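Local coordinates for protein pseudoalteromonas arctica PAMC 21717 (Pseudoalteromonas arctica, PDB 5YL7) that probably hydrolyses peptide bonds as a cold-active, calcium-binding serine protease of the subtilase family, at residues W12-Q17 and G117-A122; A105-A110 and A284-G289; V130-K135 and S141-G146. One frame throughout, in Å; residues are numbered along the deposited sequence.

In the fold
Three contacts join different parts of one subtilase fold. Contacts 1 and 2 adjoin, with centres about 10 Å apart. Probable hydrogen bonds from Val121 N to Thr107 O (2.9 Å) and from Ala122 N to Val108 O (2.8 Å) lash the loop of contact 1 to the helix of contact 2, and His13 hydrogen-bonds His286 between them. Contact 2 pairs the two helices at whose beginnings lie His100 and Ser281, which with Asp41 probably form the catalytic triad. Contact 3 lies apart, its centre about 19 Å from that of contact 2 and 28 Å from that of contact 1, and there Leu133 and Ile143 pack against a bound peptide.

Contact 1: W12-Q17 and G117-A122; sequences WHYYEQ and GVAGVA. With CA (calcium ion), chain C.
Tyr14 and Val121 mark the nearest approach of the two backbones, yet their CA atoms stay 7.6 Å apart, so one long side chain must span the interval. In this subtilase fold it runs from the short helix 12-15 to the loop that leads from helix 100-109 to strand 126-131. With CG anti to the carbonyl carbon (chi1 -64°), the Tyr14 ring extends toward the loop and its OH donates to Ala119 O at 2.7 Å. The acceptor lies at the ring's edge, near its plane, whereas the hydroxyl sits 37° out of the carbonyl plane of Ala119, with a C=O...donor angle of 128°. Apolar contacts flank the bond: CE1 meets Val121 CG2 obliquely at 3.5 Å, and CE2 reaches Ala119 CB at 4.0 Å. One ring face carries the neighbouring His13, whose CE1 is offset toward the rim. A phenylalanine here would keep the ring but lose the hydroxyl, and would probably leave the buried carbonyl of Ala119 without this donor. The same loop serves a calcium site completed by Asp5, Asp49, Val111, Asn114 and Glu116; Val118 O binds the ion at 2.4 Å.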
loop_
_atom_site.group_PDB
_atom_site.type_symbol
_atom_site.label_atom_id
_atom_site.label_comp_id
_atom_site.label_asym_id
_atom_site.label_seq_id
_atom_site.Cartn_x
_atom_site.Cartn_y
_atom_site.Cartn_z
ATOM N N TRP A 12 8.776 14.483 0.445
ATOM C CA TRP A 12 8.584 15.167 1.732
ATOM C C TRP A 12 8.017 14.249 2.807
ATOM O O TRP A 12 8.250 14.389 4.007
ATOM C CB TRP A 12 7.656 16.394 1.555
ATOM C CG TRP A 12 6.328 16.083 0.944
ATOM C CD1 TRP A 12 5.958 16.140 -0.331
ATOM C CD2 TRP A 12 5.165 15.593 1.671
ATOM N NE1 TRP A 12 4.686 15.691 -0.496
ATOM C CE2 TRP A 12 4.178 15.339 0.727
ATOM C CE3 TRP A 12 4.869 15.343 3.012
ATOM C CZ2 TRP A 12 2.907 14.807 1.075
ATOM C CZ3 TRP A 12 3.617 14.819 3.336
ATOM C CH2 TRP A 12 2.661 14.581 2.385
ATOM N N HIS A 13 7.182 13.323 2.298
ATOM C CA HIS A 13 6.452 12.386 3.104
ATOM C C HIS A 13 7.329 11.395 3.875
ATOM O O HIS A 13 6.891 10.733 4.785
ATOM C CB HIS A 13 5.379 11.708 2.272
ATOM C CG HIS A 13 5.822 11.333 0.909
ATOM N ND1 HIS A 13 6.348 10.075 0.632
ATOM C CD2 HIS A 13 5.901 12.058 -0.269
ATOM C CE1 HIS A 13 6.733 10.113 -0.665
ATOM N NE2 HIS A 13 6.472 11.266 -1.252
ATOM N N TYR A 14 8.611 11.292 3.536
ATOM C CA TYR A 14 9.563 10.493 4.253
ATOM C C TYR A 14 10.298 11.186 5.365
ATOM O O TYR A 14 10.784 10.511 6.259
ATOM C CB TYR A 14 10.612 9.904 3.302
ATOM C CG TYR A 14 10.101 8.901 2.242
ATOM C CD1 TYR A 14 8.838 8.313 2.332
ATOM C CD2 TYR A 14 10.926 8.582 1.186
ATOM C CE1 TYR A 14 8.455 7.400 1.371
ATOM C CE2 TYR A 14 10.544 7.670 0.257
ATOM C CZ TYR A 14 9.310 7.056 0.348
ATOM O OH TYR A 14 8.891 6.113 -0.613
ATOM N N TYR A 15 10.374 12.517 5.298
ATOM C CA TYR A 15 11.333 13.182 6.212
ATOM C C TYR A 15 10.901 14.544 6.713
ATOM O O TYR A 15 11.579 14.995 7.692
ATOM C CB TYR A 15 12.689 13.386 5.490
ATOM C CG TYR A 15 12.683 14.387 4.393
ATOM C CD1 TYR A 15 12.953 15.716 4.647
ATOM C CD2 TYR A 15 12.450 14.062 3.065
ATOM C CE1 TYR A 15 12.973 16.644 3.723
ATOM C CE2 TYR A 15 12.402 14.946 2.059
ATOM C CZ TYR A 15 12.670 16.348 2.373
ATOM O OH TYR A 15 12.605 17.302 1.443
ATOM N N GLU A 16 9.965 15.248 6.155
ATOM C CA GLU A 16 9.648 16.636 6.716
ATOM C C GLU A 16 8.989 16.486 8.068
ATOM O O GLU A 16 8.292 15.539 8.395
ATOM C CB GLU A 16 8.729 17.369 5.788
ATOM C CG GLU A 16 9.407 17.930 4.629
ATOM C CD GLU A 16 8.587 18.888 3.812
ATOM O OE1 GLU A 16 7.363 18.988 3.960
ATOM O OE2 GLU A 16 9.166 19.571 2.917
ATOM N N GLN A 17 9.210 17.518 8.944
ATOM C CA GLN A 17 8.690 17.424 10.297
ATOM C C GLN A 17 7.155 17.425 10.374
ATOM O O GLN A 17 6.597 16.723 11.177
ATOM C CB GLN A 17 9.280 18.621 11.137
ATOM C CG GLN A 17 10.793 18.449 11.384
ATOM C CD GLN A 17 11.129 17.169 12.101
ATOM O OE1 GLN A 17 10.540 16.892 13.166
ATOM N NE2 GLN A 17 12.046 16.352 11.522
ATOM N N GLY A 117 16.119 8.022 -9.410
ATOM C CA GLY A 117 14.682 8.023 -9.026
ATOM C C GLY A 117 14.521 8.317 -7.565
ATOM O O GLY A 117 15.060 9.260 -6.963
ATOM N N VAL A 118 13.646 7.510 -6.945
ATOM C CA VAL A 118 13.112 7.631 -5.605
ATOM C C VAL A 118 13.643 6.665 -4.585
ATOM O O VAL A 118 14.432 5.729 -4.987
ATOM C CB VAL A 118 11.528 7.545 -5.667
ATOM C CG1 VAL A 118 10.929 8.684 -6.458
ATOM C CG2 VAL A 118 11.120 6.221 -6.248
ATOM N N ALA A 119 13.211 6.800 -3.327
ATOM C CA ALA A 119 13.446 5.832 -2.317
ATOM C C ALA A 119 12.159 5.146 -1.894
ATOM O O ALA A 119 11.060 5.624 -2.223
ATOM C CB ALA A 119 14.133 6.495 -1.125
ATOM N N GLY A 120 12.320 4.019 -1.227
ATOM C CA GLY A 120 11.201 3.261 -0.677
ATOM C C GLY A 120 11.289 3.255 0.816
ATOM O O GLY A 120 12.345 3.409 1.443
ATOM N N VAL A 121 10.154 3.033 1.527
ATOM C CA VAL A 121 10.130 3.037 2.982
ATOM C C VAL A 121 10.889 1.875 3.542
ATOM O O VAL A 121 11.652 2.037 4.512
ATOM C CB VAL A 121 8.654 3.030 3.446
ATOM C CG1 VAL A 121 8.572 2.862 4.946
ATOM C CG2 VAL A 121 7.960 4.318 3.011
ATOM N N ALA A 122 10.635 0.680 3.037
ATOM C CA ALA A 122 11.298 -0.551 3.471
ATOM C C ALA A 122 12.120 -1.051 2.312
ATOM O O ALA A 122 11.866 -2.097 1.734
ATOM C CB ALA A 122 10.323 -1.583 3.971
HETATM CA CA CA C . 16.011 4.756 -6.444
#

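Contact 2: A105-A110 and A284-G289; sequences AGTVAA and APHVAG
His286 offers one face of its imidazole to Thr107, whose CG2 methyl sits 3.9 Å from the ring centroid and 15° off the ring normal, a CH-pi contact. Around the ring, ND1 is hydrogen-bonded to Met282 O one turn back, while NE2 is bonded to ND1 of His13; the rings of His13 and Tyr14 also meet it at steep angles. Such anchoring at both nitrogens fixes the plane on which the methyl rests. The contact joins two central helices of the subtilase fold, and Pro285 ends the Gly-Thr-Ser-Met-Ala-x-Pro motif characteristic of the family's serine region. The axes of the helix segments 105-109 and 284-289 approach to 8.2 Å and cross at -30°, running in broadly the same direction. Thr107 holds OG1 beside its backbone N, where it makes a weak bond to His103 O, and this turns CG2 to the neighbouring helix. There the methyl also meets Pro285 CB at 3.8 Å. Val108 approaches the same proline at about a right angle. The backbones draw nearest at Gly289 and Val108, whose CA atoms are 5.0 Å apart. Between Val108 and Pro285, the touching atoms are CG2 and CB, 3.6 Å apart.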
loop_
_atom_site.group_PDB
_atom_site.type_symbol
_atom_site.label_atom_id
_atom_site.label_comp_id
_atom_site.label_asym_id
_atom_site.label_seq_id
_atom_site.Cartn_x
_atom_site.Cartn_y
_atom_site.Cartn_z
ATOM N N ALA A 105 3.660 -0.064 -4.783
ATOM C CA ALA A 105 4.829 -0.898 -4.536
ATOM C C ALA A 105 6.118 -0.084 -4.344
ATOM O O ALA A 105 6.973 -0.500 -3.566
ATOM C CB ALA A 105 5.001 -1.947 -5.630
ATOM N N GLY A 106 6.251 0.998 -5.132
ATOM C CA GLY A 106 7.423 1.851 -4.946
ATOM C C GLY A 106 7.504 2.547 -3.611
ATOM O O GLY A 106 8.598 2.713 -3.059
ATOM N N THR A 107 6.326 2.895 -3.038
ATOM C CA THR A 107 6.372 3.452 -1.706
ATOM C C THR A 107 6.857 2.421 -0.723
ATOM O O THR A 107 7.647 2.709 0.191
ATOM C CB THR A 107 4.973 4.016 -1.269
ATOM O OG1 THR A 107 4.631 5.031 -2.238
ATOM C CG2 THR A 107 4.971 4.510 0.098
ATOM N N VAL A 108 6.413 1.175 -0.884
ATOM C CA VAL A 108 6.897 0.124 0.030
ATOM C C VAL A 108 8.391 -0.152 -0.142
ATOM O O VAL A 108 9.125 -0.199 0.878
ATOM C CB VAL A 108 6.141 -1.196 -0.165
ATOM C CG1 VAL A 108 6.733 -2.287 0.746
ATOM C CG2 VAL A 108 4.631 -0.973 0.090
ATOM N N ALA A 109 8.866 -0.283 -1.359
ATOM C CA ALA A 109 10.201 -0.856 -1.571
ATOM C C ALA A 109 10.833 -0.448 -2.923
ATOM O O ALA A 109 11.591 -1.241 -3.486
ATOM C CB ALA A 109 10.160 -2.346 -1.374
ATOM N N ALA A 110 10.733 0.799 -3.362
ATOM C CA ALA A 110 11.568 1.264 -4.461
ATOM C C ALA A 110 13.024 1.018 -4.071
ATOM O O ALA A 110 13.459 1.134 -2.943
ATOM C CB ALA A 110 11.381 2.717 -4.774
ATOM N N ALA A 284 -1.341 4.122 3.224
ATOM C CA ALA A 284 -1.189 2.706 3.621
ATOM C C ALA A 284 0.189 2.119 3.374
ATOM O O ALA A 284 0.724 1.523 4.320
ATOM C CB ALA A 284 -2.316 1.859 3.013
ATOM N N PRO A 285 0.786 2.298 2.223
ATOM C CA PRO A 285 2.142 1.623 1.995
ATOM C C PRO A 285 3.197 2.270 2.838
ATOM O O PRO A 285 4.214 1.595 3.089
ATOM C CB PRO A 285 2.355 1.753 0.506
ATOM C CG PRO A 285 1.443 2.906 0.112
ATOM C CD PRO A 285 0.233 2.711 0.907
ATOM N N HIS A 286 3.065 3.511 3.276
ATOM C CA HIS A 286 3.993 4.026 4.299
ATOM C C HIS A 286 3.916 3.179 5.517
ATOM O O HIS A 286 4.958 2.809 6.147
ATOM C CB HIS A 286 3.715 5.489 4.609
ATOM C CG HIS A 286 4.134 6.495 3.558
ATOM N ND1 HIS A 286 3.342 6.900 2.521
ATOM C CD2 HIS A 286 5.314 7.198 3.416
ATOM C CE1 HIS A 286 4.038 7.797 1.821
ATOM N NE2 HIS A 286 5.219 8.014 2.344
ATOM N N VAL A 287 2.705 2.877 5.984
ATOM C CA VAL A 287 2.512 2.073 7.178
ATOM C C VAL A 287 2.945 0.604 6.953
ATOM O O VAL A 287 3.580 0.036 7.862
ATOM C CB VAL A 287 1.071 2.179 7.662
ATOM C CG1 VAL A 287 0.801 1.333 8.900
ATOM C CG2 VAL A 287 0.715 3.607 7.867
ATOM N N ALA A 288 2.669 0.051 5.801
ATOM C CA ALA A 288 3.127 -1.298 5.488
ATOM C C ALA A 288 4.621 -1.338 5.501
ATOM O O ALA A 288 5.187 -2.303 5.982
ATOM C CB ALA A 288 2.545 -1.751 4.155
ATOM N N GLY A 289 5.254 -0.277 4.973
ATOM C CA GLY A 289 6.723 -0.276 5.034
ATOM C C GLY A 289 7.216 -0.220 6.450
ATOM O O GLY A 289 8.191 -0.912 6.793
#

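Contact 3: V130-K135 and S141-G146; sequences VRVLGK and SDIADG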
loop_
_atom_site.group_PDB
_atom_site.type_symbol
_atom_site.label_atom_id
_atom_site.label_comp_id
_atom_site.label_asym_id
_atom_site.label_seq_id
_atom_site.Cartn_x
_atom_site.Cartn_y
_atom_site.Cartn_z
ATOM N N VAL A 130 0.490 -9.064 -5.892
ATOM C CA VAL A 130 -0.709 -9.893 -5.998
ATOM C C VAL A 130 -1.714 -9.092 -6.709
ATOM O O VAL A 130 -2.266 -8.108 -6.181
ATOM C CB VAL A 130 -1.161 -10.395 -4.616
ATOM C CG1 VAL A 130 -2.326 -11.366 -4.778
ATOM C CG2 VAL A 130 -0.033 -11.051 -3.883
ATOM N N ARG A 131 -1.957 -9.421 -7.977
ATOM C CA ARG A 131 -2.807 -8.652 -8.826
ATOM C C ARG A 131 -4.259 -9.044 -8.584
ATOM O O ARG A 131 -4.643 -10.174 -8.887
ATOM C CB ARG A 131 -2.416 -8.711 -10.317
ATOM C CG ARG A 131 -3.342 -7.973 -11.201
ATOM C CD ARG A 131 -2.733 -7.770 -12.583
ATOM N NE ARG A 131 -3.639 -6.952 -13.355
ATOM C CZ ARG A 131 -4.453 -7.305 -14.358
ATOM N NH1 ARG A 131 -4.447 -8.536 -14.808
ATOM N NH2 ARG A 131 -5.278 -6.436 -14.871
ATOM N N VAL A 132 -5.047 -8.119 -8.074
ATOM C CA VAL A 132 -6.451 -8.352 -7.761
ATOM C C VAL A 132 -7.358 -7.338 -8.347
ATOM O O VAL A 132 -8.602 -7.560 -8.315
ATOM C CB VAL A 132 -6.658 -8.462 -6.238
ATOM C CG1 VAL A 132 -5.824 -9.588 -5.592
ATOM C CG2 VAL A 132 -6.419 -7.143 -5.538
ATOM N N LEU A 133 -6.856 -6.274 -8.924
ATOM C CA LEU A 133 -7.643 -5.162 -9.514
ATOM C C LEU A 133 -7.277 -4.989 -10.978
ATOM O O LEU A 133 -6.089 -4.977 -11.335
ATOM C CB LEU A 133 -7.378 -3.847 -8.827
ATOM C CG LEU A 133 -7.489 -3.802 -7.293
ATOM C CD1 LEU A 133 -7.127 -2.418 -6.788
ATOM C CD2 LEU A 133 -8.898 -4.150 -6.850
ATOM N N GLY A 134 -8.291 -4.883 -11.820
ATOM C CA GLY A 134 -8.148 -4.590 -13.236
ATOM C C GLY A 134 -9.096 -3.571 -13.711
ATOM O O GLY A 134 -9.434 -2.596 -13.020
ATOM N N LYS A 135 -9.557 -3.742 -14.964
ATOM C CA LYS A 135 -10.502 -2.732 -15.498
ATOM C C LYS A 135 -11.807 -2.727 -14.708
ATOM O O LYS A 135 -12.398 -3.833 -14.557
ATOM C CB LYS A 135 -10.824 -3.061 -16.940
ATOM C CG LYS A 135 -9.643 -2.831 -17.890
ATOM C CD LYS A 135 -9.901 -3.381 -19.278
ATOM C CE LYS A 135 -10.906 -2.564 -19.993
ATOM N NZ LYS A 135 -11.107 -3.044 -21.429
ATOM N N SER A 141 -14.142 -11.749 -4.042
ATOM C CA SER A 141 -13.669 -13.060 -3.885
ATOM C C SER A 141 -12.186 -13.273 -4.405
ATOM O O SER A 141 -11.438 -14.063 -3.850
ATOM C CB SER A 141 -14.607 -14.135 -4.509
ATOM O OG SER A 141 -14.853 -13.746 -5.770
ATOM N N ASP A 142 -11.868 -12.516 -5.477
ATOM C CA ASP A 142 -10.484 -12.540 -5.935
ATOM C C ASP A 142 -9.563 -11.853 -4.931
ATOM O O ASP A 142 -8.435 -12.341 -4.700
ATOM C CB ASP A 142 -10.359 -11.843 -7.288
ATOM C CG ASP A 142 -11.033 -12.588 -8.456
ATOM O OD1 ASP A 142 -11.255 -13.806 -8.367
ATOM O OD2 ASP A 142 -11.136 -11.924 -9.515
ATOM N N ILE A 143 -9.965 -10.745 -4.397
ATOM C CA ILE A 143 -9.196 -10.045 -3.358
ATOM C C ILE A 143 -8.959 -10.958 -2.180
ATOM O O ILE A 143 -7.846 -11.043 -1.632
ATOM C CB ILE A 143 -9.836 -8.725 -2.984
ATOM C CG1 ILE A 143 -9.893 -7.815 -4.223
ATOM C CG2 ILE A 143 -9.139 -8.115 -1.820
ATOM C CD1 ILE A 143 -10.853 -6.662 -4.098
ATOM N N ALA A 144 -10.005 -11.649 -1.750
ATOM C CA ALA A 144 -9.895 -12.553 -0.583
ATOM C C ALA A 144 -8.969 -13.684 -0.841
ATOM O O ALA A 144 -8.118 -14.022 0.003
ATOM C CB ALA A 144 -11.290 -13.049 -0.202
ATOM N N ASP A 145 -9.011 -14.305 -2.022
ATOM C CA ASP A 145 -8.046 -15.334 -2.364
ATOM C C ASP A 145 -6.597 -14.797 -2.405
ATOM O O ASP A 145 -5.638 -15.452 -2.051
ATOM C CB ASP A 145 -8.455 -16.032 -3.636
ATOM C CG ASP A 145 -9.602 -16.974 -3.467
ATOM O OD1 ASP A 145 -9.888 -17.385 -2.301
ATOM O OD2 ASP A 145 -10.150 -17.400 -4.507
ATOM N N GLY A 146 -6.494 -13.521 -2.856
ATOM C CA GLY A 146 -5.212 -12.876 -2.792
ATOM C C GLY A 146 -4.603 -12.749 -1.390
ATOM O O GLY A 146 -3.430 -12.970 -1.182
HETATM O O HOH W 1 -10.786 -9.133 -9.357
#
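Val132 and Ile143 cross at about a right angle, and this pair sets the fit between helix 140-150 and the end of strand 126-131 with the residues just after it, the strand-to-helix step of a beta-alpha-beta unit in the parallel sheet. The CG2 methyl of Val132 stands between its own backbone N and carbonyl carbon (chi1 of CG1 -58°) and meets Ile143 CG1 at 3.8 Å. Its other methyl, CG1, turns to the helix backbone, 3.9 Å from Asp142 O. One helical turn beyond Asp142, Val130 lays CG1 3.8 Å from the CA of Gly146. The absence of a side chain at Gly146 matters, because a CB there would clash with Val132 CG1 and be tight against Val130 CG1. More loosely, Leu133 CD2 comes to 4.2 Å from Ile143 CD1. These last two side chains also pack on a bound peptide, Leu133 on its backbone and Ile143 on a modified side chain, consistent with a wall of the substrate cleft. Polar linkage passes through a water, which donates to Val132 O (2.9 Å) and to Asp142 OD2 (2.8 Å). The other carboxylate oxygen, OD1, is held by Ser62 and by a salt bridge to Arg73. Anchored from both oxygens, the buried carboxylate is likely to keep its negative charge and a fixed orientation, while direct contact between the two segments remains a matter of apolar fit.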